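Local atomic coordinates of putative glucoamylase (Bacteroides uniformis, PDB entry 4GL3), a protein that probably hydrolyses glycosidic bonds, being a putative glucoamylase of the six-hairpin glycosidase clan. Residues 82-87 against 150-155; 211-217 against 412-416; 357-363 against 375-381. One frame throughout, in Å; residues are numbered along the deposited sequence.

Overall arrangement
The three contacts share no helix or strand and do not touch one another. Contact 1 joins helices 75-90 and 146-161 through aliphatic side chains, with no hydrogen bond between its segments. Contact 3, the nearest of the three to the centre of the chain, is also buried but is aromatic and polar, because a turn and a helix start meet there and their backbone groups need partners. Contact 2 is only partly buried: a tyrosine-leucine core is flanked by an arginine grip and bridging waters. Along the chain, contact 3 lies inside the loop closed by contact 2. These two stand on opposite sides of the chain's centre, their nearest atoms about 22 Å apart.

Contact 1 (82-87 against 150-155); sequences MLKIVR and RIRGII
L83 turns CG away from its own backbone N (chi1 -176°), which swings CD1 over to CG of R150, 3.6 Å away; I151 sets CG1 beside its backbone N (chi1 -71°), so that this branch lies next to CB of L83 and carries CD1 on to M82. The axes of segments 82-87 and 150-155 run in nearly the same direction, 9.6 Å apart and crossing at 24°, consistent with two helices of one layer of an (alpha/alpha)6 barrel, the fold of this clan, with helix 124-140 between them in the chain. Branched aliphatic residues suit such an interface because they fill it without asking for polar partners. I151 pushes CD1 across the side chain of M82, a selenomethionine, at about a right angle, 3.9 Å from its CB. An alanine at I151 is likely to open a gap beside M82 and L83, since CG1, CG2 and CD1 supply the side-chain contacts made there. One turn further on, V86 spreads its two methyls: CG2 faces I154, while CG1 lies 3.9 Å from CG1 of I155. The other sides of M82, V86 and I155 touch helix 124-140, which closes the buried flank. On the exposed side the two arginines join the contact. R87 meets I154 with its CG, 3.7 Å from CD1, R150 with the flat of its guanidinium, laid over CG1. The shortest atom-to-atom contact between the two segments runs from CG2 of I154 to the backbone O of V86, 3.5 Å.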
loop_
_atom_site.group_PDB
_atom_site.type_symbol
_atom_site.label_atom_id
_atom_site.label_comp_id
_atom_site.label_asym_id
_atom_site.label_seq_id
_atom_site.Cartn_x
_atom_site.Cartn_y
_atom_site.Cartn_z
HETATM N N MSE A 82 14.541 -12.488 0.648
HETATM C CA MSE A 82 13.916 -12.166 -0.610
HETATM C C MSE A 82 13.881 -13.383 -1.562
HETATM O O MSE A 82 12.855 -13.639 -2.209
HETATM C CB MSE A 82 14.653 -11.002 -1.293
HETATM C CG MSE A 82 13.964 -10.468 -2.545
HETATM SE SE MSE A 82 12.253 -9.626 -2.213
HETATM C CE MSE A 82 12.813 -8.566 -0.687
ATOM N N LEU A 83 14.981 -14.107 -1.652
ATOM C CA LEU A 83 15.019 -15.330 -2.452
ATOM C C LEU A 83 13.986 -16.348 -1.943
ATOM O O LEU A 83 13.290 -16.949 -2.766
ATOM C CB LEU A 83 16.444 -15.946 -2.552
ATOM C CG LEU A 83 16.623 -17.195 -3.457
ATOM C CD1 LEU A 83 16.103 -16.931 -4.874
ATOM C CD2 LEU A 83 18.074 -17.673 -3.485
ATOM N N LYS A 84 13.858 -16.524 -0.624
ATOM C CA LYS A 84 12.850 -17.411 -0.068
ATOM C C LYS A 84 11.424 -16.985 -0.541
ATOM O O LYS A 84 10.626 -17.823 -0.965
ATOM C CB LYS A 84 12.917 -17.481 1.470
ATOM C CG LYS A 84 11.875 -18.399 2.149
ATOM C CD LYS A 84 12.255 -18.771 3.589
ATOM C CE LYS A 84 11.969 -17.617 4.526
ATOM N NZ LYS A 84 12.374 -17.816 5.972
ATOM N N ILE A 85 11.139 -15.686 -0.483
ATOM C CA ILE A 85 9.870 -15.154 -0.840
ATOM C C ILE A 85 9.546 -15.398 -2.299
ATOM O O ILE A 85 8.468 -15.920 -2.602
ATOM C CB ILE A 85 9.758 -13.636 -0.530
ATOM C CG1 ILE A 85 9.688 -13.397 0.980
ATOM C CG2 ILE A 85 8.527 -13.021 -1.196
ATOM C CD1 ILE A 85 9.984 -11.941 1.417
ATOM N N VAL A 86 10.451 -15.040 -3.195
ATOM C CA VAL A 86 10.154 -15.148 -4.626
ATOM C C VAL A 86 10.176 -16.596 -5.104
ATOM O O VAL A 86 9.396 -16.980 -6.011
ATOM C CB VAL A 86 11.040 -14.208 -5.508
ATOM C CG1 VAL A 86 10.890 -12.793 -5.021
ATOM C CG2 VAL A 86 12.502 -14.612 -5.538
ATOM N N ARG A 87 10.986 -17.435 -4.464
ATOM C CA ARG A 87 10.875 -18.862 -4.741
ATOM C C ARG A 87 9.499 -19.429 -4.343
ATOM O O ARG A 87 8.935 -20.232 -5.067
ATOM C CB ARG A 87 11.984 -19.682 -4.065
ATOM C CG ARG A 87 13.284 -19.760 -4.809
ATOM C CD ARG A 87 14.365 -20.484 -4.013
ATOM N NE ARG A 87 15.530 -20.767 -4.855
ATOM C CZ ARG A 87 16.775 -21.012 -4.414
ATOM N NH1 ARG A 87 17.066 -20.987 -3.110
ATOM N NH2 ARG A 87 17.764 -21.261 -5.291
ATOM N N ARG A 150 19.445 -14.845 -9.107
ATOM C CA ARG A 150 18.263 -15.701 -9.090
ATOM C C ARG A 150 17.021 -14.908 -8.685
ATOM O O ARG A 150 15.958 -15.112 -9.238
ATOM C CB ARG A 150 18.491 -16.843 -8.131
ATOM C CG ARG A 150 17.394 -17.905 -8.108
ATOM C CD ARG A 150 17.681 -19.017 -9.110
ATOM N NE ARG A 150 16.915 -18.879 -10.352
ATOM C CZ ARG A 150 15.757 -19.488 -10.619
ATOM N NH1 ARG A 150 15.184 -20.304 -9.730
ATOM N NH2 ARG A 150 15.150 -19.274 -11.793
ATOM N N ILE A 151 17.157 -14.010 -7.706
ATOM C CA ILE A 151 16.101 -13.068 -7.373
ATOM C C ILE A 151 15.595 -12.326 -8.608
ATOM O O ILE A 151 14.401 -12.274 -8.866
ATOM C CB ILE A 151 16.542 -12.027 -6.311
ATOM C CG1 ILE A 151 16.693 -12.658 -4.907
ATOM C CG2 ILE A 151 15.505 -10.924 -6.224
ATOM C CD1 ILE A 151 17.473 -11.838 -3.885
ATOM N N ARG A 152 16.498 -11.717 -9.356
ATOM C CA ARG A 152 16.103 -10.948 -10.549
ATOM C C ARG A 152 15.446 -11.815 -11.613
ATOM O O ARG A 152 14.461 -11.395 -12.225
ATOM C CB ARG A 152 17.329 -10.206 -11.166
ATOM C CG ARG A 152 17.837 -9.039 -10.310
ATOM C CD ARG A 152 18.794 -8.141 -11.072
ATOM N NE ARG A 152 19.852 -8.883 -11.785
ATOM C CZ ARG A 152 20.955 -9.369 -11.229
ATOM N NH1 ARG A 152 21.197 -9.215 -9.928
ATOM N NH2 ARG A 152 21.843 -10.019 -11.979
ATOM N N GLY A 153 16.017 -12.995 -11.858
ATOM C CA GLY A 153 15.482 -13.954 -12.853
ATOM C C GLY A 153 14.075 -14.401 -12.523
ATOM O O GLY A 153 13.183 -14.427 -13.402
ATOM N N ILE A 154 13.861 -14.738 -11.248
ATOM C CA ILE A 154 12.569 -15.194 -10.824
ATOM C C ILE A 154 11.585 -14.059 -10.942
ATOM O O ILE A 154 10.489 -14.252 -11.450
ATOM C CB ILE A 154 12.535 -15.773 -9.378
ATOM C CG1 ILE A 154 13.284 -17.138 -9.325
ATOM C CG2 ILE A 154 11.072 -15.922 -8.897
ATOM C CD1 ILE A 154 13.521 -17.706 -7.912
ATOM N N ILE A 155 11.952 -12.860 -10.480
ATOM C CA ILE A 155 11.009 -11.724 -10.506
ATOM C C ILE A 155 10.666 -11.400 -11.969
ATOM O O ILE A 155 9.529 -11.155 -12.281
ATOM C CB ILE A 155 11.563 -10.462 -9.790
ATOM C CG1 ILE A 155 11.556 -10.673 -8.261
ATOM C CG2 ILE A 155 10.767 -9.225 -10.187
ATOM C CD1 ILE A 155 12.259 -9.611 -7.436
#

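Contact 2 (211-217 against 412-416); sequences IAESVYH and RLGFT
Y216 and L413 form the tight part of this contact. The leucine sets CD1 over the centre of the tyrosine ring, 3.9 Å from the centroid and 12° off the normal, a CH-pi contact, and its other methyl, CD2, lies 3.6 Å from CB of Y216. With CG anti to its backbone N (chi1 -178°), Y216 carries the ring across to the leucine, and its OH comes 3.5 Å from CZ of F415. That buried hydroxyl is hydrogen-bonded to D266 and H197. The other side is wetter. R412 holds the O of I211 end-on, NH1 at 2.9 Å and NH2 at 3.0 Å, with the oxygen in the guanidinium plane; an arginine suits a carbonyl that can take two N-H groups at once. E213 meets the arginine through water: one water donates to its OE2 and accepts from R412 NH2, while another joins E213 OE1, H217 NE2 and the O of R412. ND1 of H217 is hydrogen-bonded to the OH of Y268. G414, with positive phi, ends helix 404-412 in a Schellman motif and turns the chain toward F415. The contact thus fastens the C-terminal end of that helix to the start of helix 213-220, with helix 197-205 packed against both Y216 and L413.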
loop_
_atom_site.group_PDB
_atom_site.type_symbol
_atom_site.label_atom_id
_atom_site.label_comp_id
_atom_site.label_asym_id
_atom_site.label_seq_id
_atom_site.Cartn_x
_atom_site.Cartn_y
_atom_site.Cartn_z
ATOM N N ILE A 211 -2.482 -3.817 -21.438
ATOM C CA ILE A 211 -3.801 -3.236 -21.745
ATOM C C ILE A 211 -3.706 -2.162 -22.823
ATOM O O ILE A 211 -2.679 -1.515 -22.995
ATOM C CB ILE A 211 -4.487 -2.680 -20.473
ATOM C CG1 ILE A 211 -3.653 -1.499 -19.883
ATOM C CG2 ILE A 211 -4.705 -3.780 -19.434
ATOM C CD1 ILE A 211 -4.379 -0.675 -18.868
ATOM N N ALA A 212 -4.793 -1.987 -23.570
ATOM C CA ALA A 212 -4.940 -0.853 -24.471
ATOM C C ALA A 212 -5.060 0.449 -23.636
ATOM O O ALA A 212 -5.503 0.437 -22.495
ATOM C CB ALA A 212 -6.170 -1.049 -25.400
ATOM N N GLU A 213 -4.661 1.571 -24.213
ATOM C CA GLU A 213 -4.759 2.867 -23.536
ATOM C C GLU A 213 -6.178 3.203 -23.168
ATOM O O GLU A 213 -6.423 3.792 -22.109
ATOM C CB GLU A 213 -4.199 3.988 -24.441
ATOM C CG GLU A 213 -2.701 3.852 -24.660
ATOM C CD GLU A 213 -2.214 4.674 -25.837
ATOM O OE1 GLU A 213 -2.786 5.784 -26.042
ATOM O OE2 GLU A 213 -1.282 4.204 -26.546
ATOM N N SER A 214 -7.107 2.845 -24.045
ATOM C CA SER A 214 -8.512 3.134 -23.825
ATOM C C SER A 214 -9.077 2.440 -22.541
ATOM O O SER A 214 -10.078 2.908 -21.961
ATOM C CB SER A 214 -9.310 2.729 -25.071
ATOM O OG SER A 214 -9.219 1.290 -25.187
ATOM N N VAL A 215 -8.422 1.376 -22.078
ATOM C CA VAL A 215 -8.783 0.703 -20.837
ATOM C C VAL A 215 -8.587 1.682 -19.669
ATOM O O VAL A 215 -9.424 1.743 -18.746
ATOM C CB VAL A 215 -7.989 -0.630 -20.659
ATOM C CG1 VAL A 215 -8.093 -1.245 -19.253
ATOM C CG2 VAL A 215 -8.376 -1.664 -21.736
ATOM N N TYR A 216 -7.495 2.438 -19.703
ATOM C CA TYR A 216 -7.243 3.447 -18.677
ATOM C C TYR A 216 -8.226 4.630 -18.822
ATOM O O TYR A 216 -8.909 5.009 -17.874
ATOM C CB TYR A 216 -5.806 3.977 -18.788
ATOM C CG TYR A 216 -5.386 4.984 -17.757
ATOM C CD1 TYR A 216 -5.335 4.650 -16.431
ATOM C CD2 TYR A 216 -5.005 6.262 -18.123
ATOM C CE1 TYR A 216 -4.913 5.544 -15.490
ATOM C CE2 TYR A 216 -4.602 7.175 -17.190
ATOM C CZ TYR A 216 -4.552 6.813 -15.868
ATOM O OH TYR A 216 -4.138 7.730 -14.915
ATOM N N HIS A 217 -8.275 5.222 -20.009
ATOM C CA HIS A 217 -9.038 6.461 -20.193
ATOM C C HIS A 217 -10.562 6.291 -20.065
ATOM O O HIS A 217 -11.223 7.164 -19.516
ATOM C CB HIS A 217 -8.653 7.139 -21.521
ATOM C CG HIS A 217 -7.222 7.569 -21.542
ATOM N ND1 HIS A 217 -6.741 8.579 -20.724
ATOM C CD2 HIS A 217 -6.159 7.106 -22.239
ATOM C CE1 HIS A 217 -5.446 8.730 -20.948
ATOM N NE2 HIS A 217 -5.068 7.856 -21.866
ATOM N N ARG A 412 2.969 5.501 -22.202
ATOM C CA ARG A 412 1.802 5.055 -22.980
ATOM C C ARG A 412 0.528 5.742 -22.484
ATOM O O ARG A 412 -0.313 6.098 -23.288
ATOM C CB ARG A 412 1.598 3.515 -22.893
ATOM C CG ARG A 412 2.610 2.730 -23.662
ATOM C CD ARG A 412 2.281 1.252 -23.649
ATOM N NE ARG A 412 1.098 0.975 -24.458
ATOM C CZ ARG A 412 0.050 0.269 -24.071
ATOM N NH1 ARG A 412 -0.002 -0.300 -22.884
ATOM N NH2 ARG A 412 -0.974 0.132 -24.888
ATOM N N LEU A 413 0.400 5.925 -21.165
ATOM C CA LEU A 413 -0.778 6.501 -20.585
ATOM C C LEU A 413 -0.759 8.030 -20.581
ATOM O O LEU A 413 -1.700 8.623 -20.126
ATOM C CB LEU A 413 -1.029 5.954 -19.183
ATOM C CG LEU A 413 -1.335 4.469 -19.100
ATOM C CD1 LEU A 413 -1.612 4.068 -17.660
ATOM C CD2 LEU A 413 -2.458 4.089 -20.065
ATOM N N GLY A 414 0.285 8.656 -21.128
ATOM C CA GLY A 414 0.323 10.086 -21.272
ATOM C C GLY A 414 0.909 10.813 -20.080
ATOM O O GLY A 414 0.756 12.011 -19.969
ATOM N N PHE A 415 1.608 10.133 -19.194
ATOM C CA PHE A 415 2.151 10.838 -18.008
ATOM C C PHE A 415 3.401 11.630 -18.345
ATOM O O PHE A 415 4.125 11.253 -19.251
ATOM C CB PHE A 415 2.560 9.886 -16.914
ATOM C CG PHE A 415 1.428 9.337 -16.124
ATOM C CD1 PHE A 415 0.677 8.279 -16.614
ATOM C CD2 PHE A 415 1.100 9.882 -14.911
ATOM C CE1 PHE A 415 -0.358 7.745 -15.860
ATOM C CE2 PHE A 415 0.065 9.385 -14.173
ATOM C CZ PHE A 415 -0.665 8.295 -14.645
ATOM N N THR A 416 3.624 12.732 -17.616
ATOM C CA THR A 416 4.935 13.394 -17.532
ATOM C C THR A 416 5.416 13.254 -16.062
ATOM O O THR A 416 4.606 13.091 -15.112
ATOM C CB THR A 416 4.871 14.877 -17.918
ATOM O OG1 THR A 416 3.880 15.488 -17.096
ATOM C CG2 THR A 416 4.504 15.093 -19.425
HETATM O O HOH W 1 -2.702 7.493 -23.254
HETATM O O HOH W 2 -0.953 1.800 -27.340
#

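Contact 3 (357-363 against 375-381)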
loop_
_atom_site.group_PDB
_atom_site.type_symbol
_atom_site.label_atom_id
_atom_site.label_comp_id
_atom_site.label_asym_id
_atom_site.label_seq_id
_atom_site.Cartn_x
_atom_site.Cartn_y
_atom_site.Cartn_z
ATOM N N GLY A 357 3.658 -0.817 21.045
ATOM C CA GLY A 357 3.970 -2.151 21.591
ATOM C C GLY A 357 4.966 -2.854 20.695
ATOM O O GLY A 357 5.748 -2.212 19.978
ATOM N N GLU A 358 4.909 -4.177 20.705
ATOM C CA GLU A 358 5.917 -5.014 20.089
ATOM C C GLU A 358 6.216 -4.709 18.620
ATOM O O GLU A 358 7.369 -4.752 18.220
ATOM C CB GLU A 358 5.508 -6.475 20.241
ATOM C CG GLU A 358 6.441 -7.466 19.562
ATOM C CD GLU A 358 7.774 -7.675 20.260
ATOM O OE1 GLU A 358 7.985 -7.191 21.411
ATOM O OE2 GLU A 358 8.613 -8.375 19.632
ATOM N N TYR A 359 5.196 -4.403 17.821
ATOM C CA TYR A 359 5.357 -4.228 16.364
ATOM C C TYR A 359 5.106 -2.782 15.945
ATOM O O TYR A 359 4.707 -2.506 14.809
ATOM C CB TYR A 359 4.429 -5.187 15.583
ATOM C CG TYR A 359 4.705 -6.646 15.866
ATOM C CD1 TYR A 359 5.920 -7.206 15.540
ATOM C CD2 TYR A 359 3.756 -7.461 16.488
ATOM C CE1 TYR A 359 6.209 -8.527 15.811
ATOM C CE2 TYR A 359 4.029 -8.790 16.757
ATOM C CZ TYR A 359 5.266 -9.311 16.406
ATOM O OH TYR A 359 5.596 -10.610 16.667
ATOM N N GLY A 360 5.325 -1.860 16.872
ATOM C CA GLY A 360 5.091 -0.455 16.614
ATOM C C GLY A 360 3.809 0.079 17.225
ATOM O O GLY A 360 3.389 -0.341 18.319
ATOM N N PHE A 361 3.201 1.018 16.506
ATOM C CA PHE A 361 1.894 1.538 16.830
ATOM C C PHE A 361 0.857 0.484 16.489
ATOM O O PHE A 361 0.820 -0.047 15.369
ATOM C CB PHE A 361 1.561 2.827 16.061
ATOM C CG PHE A 361 2.476 3.976 16.378
ATOM C CD1 PHE A 361 2.457 4.574 17.625
ATOM C CD2 PHE A 361 3.373 4.435 15.431
ATOM C CE1 PHE A 361 3.320 5.615 17.922
ATOM C CE2 PHE A 361 4.241 5.493 15.716
ATOM C CZ PHE A 361 4.200 6.084 16.957
ATOM N N LYS A 362 -0.029 0.262 17.449
ATOM C CA LYS A 362 -1.150 -0.614 17.234
ATOM C C LYS A 362 -2.124 0.042 16.227
ATOM O O LYS A 362 -1.996 1.234 15.847
ATOM C CB LYS A 362 -1.821 -0.931 18.567
ATOM C CG LYS A 362 -0.990 -1.841 19.460
ATOM C CD LYS A 362 -1.416 -1.607 20.917
ATOM C CE LYS A 362 -0.505 -2.272 21.910
ATOM N NZ LYS A 362 -1.102 -2.055 23.237
ATOM N N ASP A 363 -3.064 -0.749 15.744
ATOM C CA ASP A 363 -3.750 -0.405 14.509
ATOM C C ASP A 363 -4.579 0.864 14.529
ATOM O O ASP A 363 -4.672 1.543 13.505
ATOM C CB ASP A 363 -4.664 -1.531 14.093
ATOM C CG ASP A 363 -5.065 -1.426 12.641
ATOM O OD1 ASP A 363 -4.158 -1.263 11.767
ATOM O OD2 ASP A 363 -6.276 -1.561 12.370
ATOM N N SER A 375 -4.440 -5.053 17.895
ATOM C CA SER A 375 -3.920 -5.684 16.725
ATOM C C SER A 375 -2.892 -4.816 15.998
ATOM O O SER A 375 -2.794 -3.601 16.189
ATOM C CB SER A 375 -5.087 -5.911 15.743
ATOM O OG SER A 375 -5.755 -4.679 15.582
ATOM N N TYR A 376 -2.158 -5.492 15.145
ATOM C CA TYR A 376 -1.383 -4.912 14.051
ATOM C C TYR A 376 -1.793 -5.603 12.743
ATOM O O TYR A 376 -1.996 -6.833 12.721
ATOM C CB TYR A 376 0.106 -5.195 14.258
ATOM C CG TYR A 376 0.649 -4.743 15.557
ATOM C CD1 TYR A 376 0.593 -5.544 16.669
ATOM C CD2 TYR A 376 1.205 -3.463 15.680
ATOM C CE1 TYR A 376 1.115 -5.104 17.889
ATOM C CE2 TYR A 376 1.701 -3.013 16.876
ATOM C CZ TYR A 376 1.655 -3.830 17.977
ATOM O OH TYR A 376 2.162 -3.358 19.175
ATOM N N LEU A 377 -1.888 -4.833 11.670
ATOM C CA LEU A 377 -2.247 -5.330 10.340
ATOM C C LEU A 377 -1.121 -5.046 9.355
ATOM O O LEU A 377 -0.588 -3.928 9.313
ATOM C CB LEU A 377 -3.526 -4.644 9.848
ATOM C CG LEU A 377 -4.879 -5.193 10.294
ATOM C CD1 LEU A 377 -4.989 -5.282 11.804
ATOM C CD2 LEU A 377 -6.018 -4.310 9.712
ATOM N N ALA A 378 -0.785 -6.038 8.527
ATOM C CA ALA A 378 0.222 -5.837 7.463
ATOM C C ALA A 378 -0.037 -4.590 6.642
ATOM O O ALA A 378 0.901 -3.850 6.303
ATOM C CB ALA A 378 0.285 -7.036 6.502
ATOM N N ILE A 379 -1.277 -4.405 6.206
ATOM C CA ILE A 379 -1.544 -3.331 5.235
ATOM C C ILE A 379 -1.513 -1.924 5.873
ATOM O O ILE A 379 -1.430 -0.959 5.167
ATOM C CB ILE A 379 -2.868 -3.544 4.429
ATOM C CG1 ILE A 379 -4.081 -3.556 5.367
ATOM C CG2 ILE A 379 -2.762 -4.813 3.528
ATOM C CD1 ILE A 379 -5.443 -3.884 4.707
ATOM N N ASP A 380 -1.584 -1.834 7.193
ATOM C CA ASP A 380 -1.423 -0.559 7.927
ATOM C C ASP A 380 0.056 -0.322 8.363
ATOM O O ASP A 380 0.555 0.810 8.308
ATOM C CB ASP A 380 -2.383 -0.552 9.116
ATOM C CG ASP A 380 -3.909 -0.541 8.670
ATOM O OD1 ASP A 380 -4.219 -0.163 7.524
ATOM O OD2 ASP A 380 -4.805 -0.850 9.501
ATOM N N GLN A 381 0.773 -1.398 8.709
ATOM C CA GLN A 381 2.170 -1.310 9.132
ATOM C C GLN A 381 3.150 -1.067 7.971
ATOM O O GLN A 381 4.112 -0.319 8.104
ATOM C CB GLN A 381 2.586 -2.562 9.918
ATOM C CG GLN A 381 1.871 -2.754 11.264
ATOM C CD GLN A 381 1.884 -1.532 12.185
ATOM O OE1 GLN A 381 1.087 -0.582 12.033
ATOM N NE2 GLN A 381 2.662 -1.615 13.210
HETATM O O HOH W 3 -0.269 1.248 13.135
HETATM O O HOH W 4 -1.621 -2.117 12.317
#
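Aromatic packing links the two segments through Y359 and Y376. The edge of the Y359 ring points at the face of Y376 in a T-shaped pair, centroids 5.4 Å apart and planes at 89°, and CB of Y359 sits over that same ring, 3.6 Å from its centroid. A tyrosine suits Y376 because its ring packs against Y359 while its OH reaches the backbone of the turn: it takes a weak bond from the N of Y359 and gives another to the O of G360. Among the direct polar bonds, the N of D363 donates to the O of S375 at 2.9 Å. Q381, bent at chi2 (-51°), brings NE2 between two carbonyls, with weak bonds to the O of Y359 at 2.7 Å and the O of F361 at 3.2 Å. Water supplies the third kind: one molecule gives to D363 OD1 at 2.7 Å and takes from the N of L377 at 2.8 Å, also reaching Q381 OE1. The second carboxylate oxygen, OD2 of D363, accepts from the N of D307. Together these hold a tight beta hairpin, strands 356-357 and 360-361 joined by a type I turn, against the N-terminal end of helix 378-393, where L377 is the N-cap.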